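Mnemiopsin 1 (Mnemiopsis leidyi, PDB 5VP3) probably emits light when calcium binds to its EF-hand sites, as a calcium-regulated photoprotein of a ctenophore. Local coordinates at residues N7-S10 against Y11-L14; W59-R62 against M63-L66; L123-L126 against L127-Y131. All blocks are in the same frame, centred on the assembly; numbering follows the deposited sequence.

The three contacts come one after another along a single chain, each a local meeting of side chains within one helix. Contact 1 opens helix 9-16, contact 2 occupies the later part of helix 53-66, and contact 3 forms the start of helix 123-135. Contacts 1 and 2 lie on opposite sides of the chain's centre, their own centres about 29 Å apart. Contact 3 is the more central, about 20 Å from contact 1 and 16 Å from contact 2 between centres. It touches contact 2 through Tyr131, which packs on Pro60 and Met63, so that helices 53-66 and 123-135 meet there in this mainly helical protein.

Contact 1: N7-S10 against Y11-L14; sequences NNES and YRYL
Asn8 and Tyr11 meet at the first turn of helix 9-16, amide and ring planes 65° apart, with Asn8 OD1 lying 3.6 Å from Tyr11 CD2. The same oxygen caps the helix: Asn8 is the N-cap residue, and its OD1 accepts from Tyr11 N at 2.9 Å, the donor lying in the carbonyl plane of the amide. A second, weak bond reaches OD1 from Ser10 N. With CG anti to the backbone N (chi1 178°), the Asn8 side chain turns back over the start of the helix and serves amides that have no preceding turn to bond to. Its backbone O meanwhile takes the amide N of Arg12 at 2.9 Å, joining cap and first turn twice over.

Glu9 and Arg12 run side by side in the same direction. The arginine is extended while the glutamate bends at chi2, and OE2 accepts from Arg12 NH1 at 2.8 Å in a salt bridge. The carboxylate and guanidinium planes stand 79° apart: OE2 is near the guanidinium plane and uses its syn side.

Elsewhere in the fold, Ser10 OG bonds to His87 O, at the end of helix 71-87, and Tyr11 OH to Glu103. Asn8, Ser10, Tyr13 and Leu14 all pack on helix 101-117, where Tyr13 also forms a cation-pi contact with Arg115.

Contact 2: W59-R62 against M63-L66; sequences WPDR and MRQL
Two torsions set the meeting of Asp61 with Arg64: the aspartate CG stands opposite its backbone N (chi1 -179°), and the arginine chain, straight at first, folds at chi3 (76°). The two side chains thereby point the same way, and Arg64 grips the carboxylate side-on with NE and NH2. Both nitrogens give to a single oxygen, Asp61 OD1, at 3.1 Å from NE and 3.0 Å from NH2. OD1 lies in the guanidinium plane, whereas the donors approach it from one face of the carboxylate, NH2 on the syn side and NE from farther above the plane.

The other oxygen goes to the next residue. Gln65 NE2 gives to Asp61 OD2 at 3.2 Å, again from above the carboxylate, with the two flat groups turned 61° apart. Asp61 therefore bonds side chains three and four residues ahead, the i to i+3 and i to i+4 pairing of a helix. The amide of Gln65 also passes Arg62, bringing NE2 within 4.0 Å of Arg62 CG. The guanidinium of Arg62 has its main polar partner elsewhere, in a salt bridge with Asp156.

Met63 N bonds to Trp59 O at 2.9 Å, carrying the helix on past its kink near Pro60. Pro60 packs on helix 71-87, Leu66 on helix 145-154, and Met63 lies between helices 123-135 and 145-154.

Contact 3: L123-L126 against L127-Y131; sequences LIAL and LSNAY
Leu123 joins Leu127 through the backbone, its O accepting from Leu127 N at 3.0 Å, the first of four i to i+4 bonds that run the length of this contact. The amide nitrogens of Leu123 and Ile124 are held from outside by the carboxylate of Glu112, so that a side chain of helix 101-117 supplies acceptors where this helix begins. Anionic oxygens there would also be expected to suit the positive end of the helix dipole.

At Ile124 the carbonyl O accepts from Ser128 N at 2.9 Å and lies 3.6 Å from Leu127 CB. Its own side chain leads off the helix toward Phe84, Arg187 and Met191.

Ala125 comes next, and here Asn129 has a side chain that folds back. Ala125 O accepts from Asn129 N at 2.9 Å in a fairly straight bond (167°). Asn129 CG sits beside its own backbone N (chi1 -77°), which lays the amide back along the helix, with ND2 3.2 Å from Ala125 O and 4.3 Å from Ala125 CB. The small methyl of Ala125 and the amide end of Asn129 are thus neighbours on one face of the helix.

Leu126 closes the series. Its O takes Ala130 N at 3.1 Å and also lies 3.5 Å from Ala130 CB, while its isobutyl group is exposed.

Several helices surround this part of helix 123-135. Leu127 packs on Phe84 and Ala130 on Ala80, both of helix 71-87; Ser128 touches Leu182 and Phe186 of helix 179-190. Farther along, the Tyr131 ring meets that of Phe186, with planes about 60° apart, and reaches Pro60 and Met63 of helix 53-66.

Contact 1: N7-S10 against Y11-L14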
ATOM      1  N   ASN A   7      20.050   3.524  -3.020  1.00 40.00           N
ATOM      2  CA  ASN A   7      19.454   2.570  -2.100  1.00 40.49           C
ATOM      3  C   ASN A   7      17.935   2.683  -1.979  1.00 33.76           C
ATOM      4  O   ASN A   7      17.364   2.020  -1.107  1.00 36.12           O
ATOM      5  CB  ASN A   7      20.089   2.764  -0.742  1.00 40.69           C
ATOM      6  CG  ASN A   7      19.993   4.196  -0.283  1.00 48.43           C
ATOM      7  OD1 ASN A   7      19.016   4.894  -0.587  1.00 35.91           O
ATOM      8  ND2 ASN A   7      21.011   4.656   0.440  1.00 40.14           N
ATOM      9  N   ASN A   8      17.271   3.493  -2.814  1.00 30.02           N
ATOM     10  CA  ASN A   8      15.831   3.695  -2.754  1.00 26.68           C
ATOM     11  C   ASN A   8      15.286   3.868  -4.168  1.00 35.30           C
ATOM     12  O   ASN A   8      15.670   4.814  -4.871  1.00 29.12           O
ATOM     13  CB  ASN A   8      15.502   4.918  -1.901  1.00 34.81           C
ATOM     14  CG  ASN A   8      13.987   5.211  -1.829  1.00 25.54           C
ATOM     15  OD1 ASN A   8      13.422   5.900  -2.704  1.00 30.97           O
ATOM     16  ND2 ASN A   8      13.347   4.719  -0.776  1.00 30.67           N
ATOM     17  N   GLU A   9      14.386   2.994  -4.566  1.00 35.83           N
ATOM     18  CA  GLU A   9      13.810   2.999  -5.898  1.00 35.48           C
ATOM     19  C   GLU A   9      13.059   4.259  -6.238  1.00 29.72           C
ATOM     20  O   GLU A   9      13.025   4.609  -7.336  1.00 32.17           O
ATOM     21  CB  GLU A   9      12.887   1.807  -6.153  1.00 38.29           C
ATOM     22  CG  GLU A   9      13.506   0.549  -6.697  1.00 51.21           C
ATOM     23  CD  GLU A   9      14.256   0.746  -7.955  1.00 40.71           C
ATOM     24  OE1 GLU A   9      13.683   1.005  -8.996  1.00 40.91           O
ATOM     25  OE2 GLU A   9      15.436   0.660  -7.854  1.00 47.68           O
ATOM     26  N   SER A  10      12.440   4.915  -5.289  1.00 29.61           N
ATOM     27  CA  SER A  10      11.692   6.123  -5.624  1.00 23.99           C
ATOM     28  C   SER A  10      12.634   7.297  -5.901  1.00 30.68           C
ATOM     29  O   SER A  10      12.396   8.078  -6.834  1.00 31.79           O
ATOM     30  CB  SER A  10      10.698   6.467  -4.509  1.00 31.65           C
ATOM     31  OG  SER A  10       9.533   5.629  -4.569  1.00 29.02           O
ATOM     32  N   TYR A  11      13.694   7.461  -5.095  1.00 37.47           N
ATOM     33  CA  TYR A  11      14.744   8.424  -5.445  1.00 40.19           C
ATOM     34  C   TYR A  11      15.375   8.067  -6.783  1.00 35.99           C
ATOM     35  O   TYR A  11      15.516   8.924  -7.666  1.00 35.57           O
ATOM     36  CB  TYR A  11      15.819   8.495  -4.347  1.00 30.83           C
ATOM     37  CG  TYR A  11      15.437   9.442  -3.240  1.00 29.34           C
ATOM     38  CD1 TYR A  11      15.269  10.804  -3.486  1.00 37.25           C
ATOM     39  CD2 TYR A  11      15.217   8.980  -1.957  1.00 30.37           C
ATOM     40  CE1 TYR A  11      14.887  11.677  -2.464  1.00 28.82           C
ATOM     41  CE2 TYR A  11      14.847   9.836  -0.947  1.00 32.17           C
ATOM     42  CZ  TYR A  11      14.695  11.176  -1.198  1.00 29.88           C
ATOM     43  OH  TYR A  11      14.328  11.978  -0.149  1.00 31.59           O
ATOM     44  N   ARG A  12      15.727   6.790  -6.975  1.00 37.39           N
ATOM     45  CA  ARG A  12      16.252   6.384  -8.277  1.00 40.98           C
ATOM     46  C   ARG A  12      15.348   6.882  -9.407  1.00 37.44           C
ATOM     47  O   ARG A  12      15.811   7.471 -10.388  1.00 34.21           O
ATOM     48  CB  ARG A  12      16.394   4.868  -8.317  1.00 34.85           C
ATOM     49  CG  ARG A  12      17.046   4.314  -9.581  1.00 40.34           C
ATOM     50  CD  ARG A  12      16.778   2.806  -9.645  1.00 50.66           C
ATOM     51  NE  ARG A  12      17.237   2.214 -10.894  1.00 63.47           N
ATOM     52  CZ  ARG A  12      16.954   0.973 -11.294  1.00 67.77           C
ATOM     53  NH1 ARG A  12      16.199   0.157 -10.548  1.00 64.80           N
ATOM     54  NH2 ARG A  12      17.416   0.544 -12.464  1.00 56.31           N
ATOM     55  N   TYR A  13      14.043   6.684  -9.268  1.00 34.83           N
ATOM     56  CA  TYR A  13      13.155   7.017 -10.372  1.00 34.02           C
ATOM     57  C   TYR A  13      13.088   8.523 -10.592  1.00 34.13           C
ATOM     58  O   TYR A  13      13.135   8.997 -11.730  1.00 33.64           O
ATOM     59  CB  TYR A  13      11.767   6.448 -10.101  1.00 35.04           C
ATOM     60  CG  TYR A  13      10.755   7.031 -11.001  1.00 33.95           C
ATOM     61  CD1 TYR A  13      10.758   6.732 -12.353  1.00 39.43           C
ATOM     62  CD2 TYR A  13       9.809   7.905 -10.523  1.00 35.28           C
ATOM     63  CE1 TYR A  13       9.831   7.280 -13.198  1.00 39.77           C
ATOM     64  CE2 TYR A  13       8.868   8.464 -11.359  1.00 32.02           C
ATOM     65  CZ  TYR A  13       8.887   8.144 -12.697  1.00 30.51           C
ATOM     66  OH  TYR A  13       7.948   8.685 -13.539  1.00 37.96           O
ATOM     67  N   LEU A  14      12.949   9.292  -9.519  1.00 28.49           N
ATOM     68  CA  LEU A  14      12.822  10.728  -9.670  1.00 35.18           C
ATOM     69  C   LEU A  14      14.058  11.290 -10.343  1.00 41.55           C
ATOM     70  O   LEU A  14      13.959  12.065 -11.303  1.00 33.93           O
ATOM     71  CB  LEU A  14      12.606  11.377  -8.312  1.00 32.31           C
ATOM     72  CG  LEU A  14      11.267  11.002  -7.666  1.00 36.42           C
ATOM     73  CD1 LEU A  14      11.258  11.513  -6.263  1.00 35.03           C
ATOM     74  CD2 LEU A  14      10.067  11.574  -8.486  1.00 34.76           C
TER

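Contact 2: W59-R62 against M63-L66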
ATOM      1  N   TRP A  59       1.186 -10.359   5.438  1.00 37.60           N
ATOM      2  CA  TRP A  59      -0.181  -9.859   5.420  1.00 32.14           C
ATOM      3  C   TRP A  59      -0.944 -10.340   4.192  1.00 34.87           C
ATOM      4  O   TRP A  59      -2.063 -10.867   4.340  1.00 31.06           O
ATOM      5  CB  TRP A  59      -0.145  -8.334   5.531  1.00 39.35           C
ATOM      6  CG  TRP A  59       0.477  -7.964   6.845  1.00 41.84           C
ATOM      7  CD1 TRP A  59       1.754  -7.556   7.038  1.00 44.12           C
ATOM      8  CD2 TRP A  59      -0.121  -8.047   8.153  1.00 37.13           C
ATOM      9  NE1 TRP A  59       1.996  -7.364   8.378  1.00 46.38           N
ATOM     10  CE2 TRP A  59       0.866  -7.665   9.084  1.00 45.37           C
ATOM     11  CE3 TRP A  59      -1.381  -8.421   8.626  1.00 49.53           C
ATOM     12  CZ2 TRP A  59       0.626  -7.604  10.448  1.00 39.87           C
ATOM     13  CZ3 TRP A  59      -1.614  -8.379   9.984  1.00 46.84           C
ATOM     14  CH2 TRP A  59      -0.606  -7.959  10.882  1.00 37.11           C
ATOM     15  N   PRO A  60      -0.397 -10.191   2.979  1.00 30.33           N
ATOM     16  CA  PRO A  60      -1.070 -10.791   1.819  1.00 30.04           C
ATOM     17  C   PRO A  60      -1.166 -12.279   1.938  1.00 29.01           C
ATOM     18  O   PRO A  60      -2.145 -12.869   1.479  1.00 31.39           O
ATOM     19  CB  PRO A  60      -0.190 -10.389   0.633  1.00 28.88           C
ATOM     20  CG  PRO A  60       1.138  -9.954   1.241  1.00 28.28           C
ATOM     21  CD  PRO A  60       0.775  -9.392   2.568  1.00 34.05           C
ATOM     22  N   ASP A  61      -0.182 -12.921   2.565  1.00 34.30           N
ATOM     23  CA  ASP A  61      -0.296 -14.358   2.743  1.00 37.91           C
ATOM     24  C   ASP A  61      -1.463 -14.690   3.665  1.00 31.21           C
ATOM     25  O   ASP A  61      -2.146 -15.698   3.455  1.00 33.29           O
ATOM     26  CB  ASP A  61       1.027 -14.947   3.255  1.00 36.17           C
ATOM     27  CG  ASP A  61       0.964 -16.453   3.422  1.00 31.83           C
ATOM     28  OD1 ASP A  61       0.984 -17.183   2.394  1.00 33.61           O
ATOM     29  OD2 ASP A  61       0.859 -16.891   4.585  1.00 29.07           O
ATOM     30  N   ARG A  62      -1.727 -13.858   4.686  1.00 30.67           N
ATOM     31  CA  ARG A  62      -2.925 -14.089   5.507  1.00 37.39           C
ATOM     32  C   ARG A  62      -4.206 -13.827   4.709  1.00 38.27           C
ATOM     33  O   ARG A  62      -5.219 -14.520   4.881  1.00 35.54           O
ATOM     34  CB  ARG A  62      -2.884 -13.209   6.760  1.00 37.65           C
ATOM     35  CG  ARG A  62      -2.051 -13.812   7.886  1.00 40.27           C
ATOM     36  CD  ARG A  62      -2.140 -12.976   9.155  1.00 52.61           C
ATOM     37  NE  ARG A  62      -3.513 -12.881   9.661  1.00 67.10           N
ATOM     38  CZ  ARG A  62      -3.890 -12.089  10.663  1.00 71.66           C
ATOM     39  NH1 ARG A  62      -3.001 -11.308  11.273  1.00 74.57           N
ATOM     40  NH2 ARG A  62      -5.158 -12.072  11.059  1.00 75.54           N
ATOM     41  N   MET A  63      -4.175 -12.847   3.816  1.00 34.06           N
ATOM     42  CA  MET A  63      -5.317 -12.614   2.946  1.00 30.23           C
ATOM     43  C   MET A  63      -5.613 -13.879   2.154  1.00 39.45           C
ATOM     44  O   MET A  63      -6.748 -14.371   2.154  1.00 36.19           O
ATOM     45  CB  MET A  63      -5.011 -11.416   2.036  1.00 31.45           C
ATOM     46  CG  MET A  63      -6.116 -10.988   1.118  1.00 37.76           C
ATOM     47  SD  MET A  63      -7.462 -10.337   2.115  1.00 35.37           S
ATOM     48  CE  MET A  63      -8.861 -11.103   1.316  1.00 35.94           C
ATOM     49  N   ARG A  64      -4.568 -14.469   1.552  1.00 37.48           N
ATOM     50  CA  ARG A  64      -4.692 -15.709   0.781  1.00 30.09           C
ATOM     51  C   ARG A  64      -5.365 -16.809   1.590  1.00 32.92           C
ATOM     52  O   ARG A  64      -6.196 -17.561   1.063  1.00 38.88           O
ATOM     53  CB  ARG A  64      -3.292 -16.159   0.333  1.00 35.13           C
ATOM     54  CG  ARG A  64      -3.226 -17.484  -0.383  1.00 41.59           C
ATOM     55  CD  ARG A  64      -1.797 -17.860  -0.737  1.00 30.28           C
ATOM     56  NE  ARG A  64      -1.038 -18.327   0.411  1.00 28.84           N
ATOM     57  CZ  ARG A  64      -1.088 -19.567   0.897  1.00 30.97           C
ATOM     58  NH1 ARG A  64      -1.837 -20.490   0.324  1.00 29.04           N
ATOM     59  NH2 ARG A  64      -0.371 -19.882   1.968  1.00 33.76           N
ATOM     60  N   GLN A  65      -5.031 -16.910   2.880  1.00 36.97           N
ATOM     61  CA  GLN A  65      -5.574 -17.989   3.693  1.00 32.09           C
ATOM     62  C   GLN A  65      -7.074 -17.869   3.856  1.00 46.91           C
ATOM     63  O   GLN A  65      -7.759 -18.886   3.962  1.00 46.28           O
ATOM     64  CB  GLN A  65      -4.929 -17.983   5.065  1.00 33.53           C
ATOM     65  CG  GLN A  65      -3.423 -18.287   5.068  1.00 50.02           C
ATOM     66  CD  GLN A  65      -2.801 -18.148   6.448  1.00 43.01           C
ATOM     67  OE1 GLN A  65      -3.394 -18.585   7.445  1.00 49.18           O
ATOM     68  NE2 GLN A  65      -1.598 -17.526   6.523  1.00 41.53           N
ATOM     69  N   LEU A  66      -7.599 -16.640   3.876  1.00 39.19           N
ATOM     70  CA  LEU A  66      -8.993 -16.385   4.210  1.00 36.61           C
ATOM     71  C   LEU A  66      -9.923 -16.449   3.018  1.00 31.41           C
ATOM     72  O   LEU A  66     -11.122 -16.301   3.193  1.00 33.98           O
ATOM     73  CB  LEU A  66      -9.144 -15.026   4.850  1.00 31.59           C
ATOM     74  CG  LEU A  66      -8.532 -14.957   6.232  1.00 37.49           C
ATOM     75  CD1 LEU A  66      -8.397 -13.544   6.593  1.00 38.86           C
ATOM     76  CD2 LEU A  66      -9.388 -15.650   7.248  1.00 52.45           C
TER

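Contact 3: L123-L126 against L127-Y131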
ATOM      1  N   LEU A 123       1.473   2.816  -9.038  1.00 26.93           N
ATOM      2  CA  LEU A 123       1.756   1.551  -8.371  1.00 24.33           C
ATOM      3  C   LEU A 123       0.723   1.275  -7.306  1.00 24.64           C
ATOM      4  O   LEU A 123       0.510   0.108  -6.954  1.00 24.59           O
ATOM      5  CB  LEU A 123       3.161   1.528  -7.773  1.00 25.15           C
ATOM      6  CG  LEU A 123       4.277   1.722  -8.800  1.00 31.21           C
ATOM      7  CD1 LEU A 123       5.649   1.709  -8.141  1.00 30.40           C
ATOM      8  CD2 LEU A 123       4.211   0.632  -9.843  1.00 31.36           C
ATOM      9  N   ILE A 124       0.039   2.313  -6.835  1.00 25.42           N
ATOM     10  CA  ILE A 124      -1.076   2.093  -5.918  1.00 28.54           C
ATOM     11  C   ILE A 124      -2.205   1.389  -6.639  1.00 27.43           C
ATOM     12  O   ILE A 124      -2.862   0.523  -6.070  1.00 24.72           O
ATOM     13  CB  ILE A 124      -1.586   3.404  -5.314  1.00 33.92           C
ATOM     14  CG1 ILE A 124      -0.514   4.052  -4.449  1.00 30.63           C
ATOM     15  CG2 ILE A 124      -2.854   3.115  -4.474  1.00 31.17           C
ATOM     16  CD1 ILE A 124      -0.923   5.430  -3.895  1.00 41.10           C
ATOM     17  N   ALA A 125      -2.470   1.782  -7.891  1.00 29.31           N
ATOM     18  CA  ALA A 125      -3.523   1.130  -8.667  1.00 25.88           C
ATOM     19  C   ALA A 125      -3.157  -0.304  -8.975  1.00 26.83           C
ATOM     20  O   ALA A 125      -4.017  -1.186  -8.956  1.00 33.32           O
ATOM     21  CB  ALA A 125      -3.781   1.895  -9.966  1.00 31.99           C
ATOM     22  N   LEU A 126      -1.888  -0.554  -9.281  1.00 23.78           N
ATOM     23  CA  LEU A 126      -1.420  -1.927  -9.452  1.00 29.36           C
ATOM     24  C   LEU A 126      -1.711  -2.771  -8.204  1.00 26.06           C
ATOM     25  O   LEU A 126      -2.177  -3.914  -8.297  1.00 30.12           O
ATOM     26  CB  LEU A 126       0.094  -1.921  -9.769  1.00 26.73           C
ATOM     27  CG  LEU A 126       0.870  -3.243  -9.639  1.00 33.34           C
ATOM     28  CD1 LEU A 126       0.527  -4.189 -10.780  1.00 46.99           C
ATOM     29  CD2 LEU A 126       2.334  -3.036  -9.645  1.00 31.18           C
ATOM     30  N   LEU A 127      -1.393  -2.245  -7.022  1.00 23.19           N
ATOM     31  CA  LEU A 127      -1.641  -2.998  -5.790  1.00 26.08           C
ATOM     32  C   LEU A 127      -3.135  -3.225  -5.583  1.00 24.47           C
ATOM     33  O   LEU A 127      -3.572  -4.320  -5.221  1.00 22.42           O
ATOM     34  CB  LEU A 127      -1.044  -2.230  -4.619  1.00 23.99           C
ATOM     35  CG  LEU A 127      -1.138  -2.783  -3.207  1.00 28.33           C
ATOM     36  CD1 LEU A 127      -0.263  -3.959  -3.102  1.00 23.39           C
ATOM     37  CD2 LEU A 127      -0.713  -1.764  -2.181  1.00 26.04           C
ATOM     38  N   SER A 128      -3.944  -2.208  -5.846  1.00 25.46           N
ATOM     39  CA  SER A 128      -5.380  -2.331  -5.614  1.00 24.96           C
ATOM     40  C   SER A 128      -6.007  -3.335  -6.565  1.00 26.76           C
ATOM     41  O   SER A 128      -6.816  -4.176  -6.143  1.00 25.71           O
ATOM     42  CB  SER A 128      -6.032  -0.955  -5.761  1.00 28.53           C
ATOM     43  OG  SER A 128      -7.418  -1.014  -5.583  1.00 31.83           O
ATOM     44  N   ASN A 129      -5.652  -3.278  -7.852  1.00 24.82           N
ATOM     45  CA  ASN A 129      -6.248  -4.191  -8.824  1.00 30.19           C
ATOM     46  C   ASN A 129      -5.784  -5.637  -8.656  1.00 38.12           C
ATOM     47  O   ASN A 129      -6.524  -6.571  -9.027  1.00 26.36           O
ATOM     48  CB  ASN A 129      -5.959  -3.669 -10.231  1.00 26.86           C
ATOM     49  CG  ASN A 129      -6.875  -2.488 -10.586  1.00 38.57           C
ATOM     50  OD1 ASN A 129      -8.073  -2.543 -10.345  1.00 36.31           O
ATOM     51  ND2 ASN A 129      -6.312  -1.415 -11.104  1.00 31.34           N
ATOM     52  N   ALA A 130      -4.608  -5.860  -8.066  1.00 28.40           N
ATOM     53  CA  ALA A 130      -4.230  -7.235  -7.762  1.00 25.08           C
ATOM     54  C   ALA A 130      -4.982  -7.757  -6.547  1.00 20.23           C
ATOM     55  O   ALA A 130      -5.409  -8.924  -6.509  1.00 23.73           O
ATOM     56  CB  ALA A 130      -2.727  -7.331  -7.522  1.00 33.07           C
ATOM     57  N   TYR A 131      -5.126  -6.935  -5.532  1.00 20.47           N
ATOM     58  CA  TYR A 131      -5.880  -7.386  -4.378  1.00 24.99           C
ATOM     59  C   TYR A 131      -7.334  -7.603  -4.747  1.00 30.07           C
ATOM     60  O   TYR A 131      -7.991  -8.499  -4.208  1.00 27.36           O
ATOM     61  CB  TYR A 131      -5.802  -6.360  -3.273  1.00 24.38           C
ATOM     62  CG  TYR A 131      -4.792  -6.636  -2.208  1.00 26.52           C
ATOM     63  CD1 TYR A 131      -3.521  -6.132  -2.298  1.00 21.86           C
ATOM     64  CD2 TYR A 131      -5.129  -7.366  -1.080  1.00 33.78           C
ATOM     65  CE1 TYR A 131      -2.587  -6.354  -1.292  1.00 23.84           C
ATOM     66  CE2 TYR A 131      -4.217  -7.605  -0.095  1.00 30.55           C
ATOM     67  CZ  TYR A 131      -2.927  -7.099  -0.214  1.00 31.03           C
ATOM     68  OH  TYR A 131      -1.982  -7.282   0.769  1.00 26.93           O
TER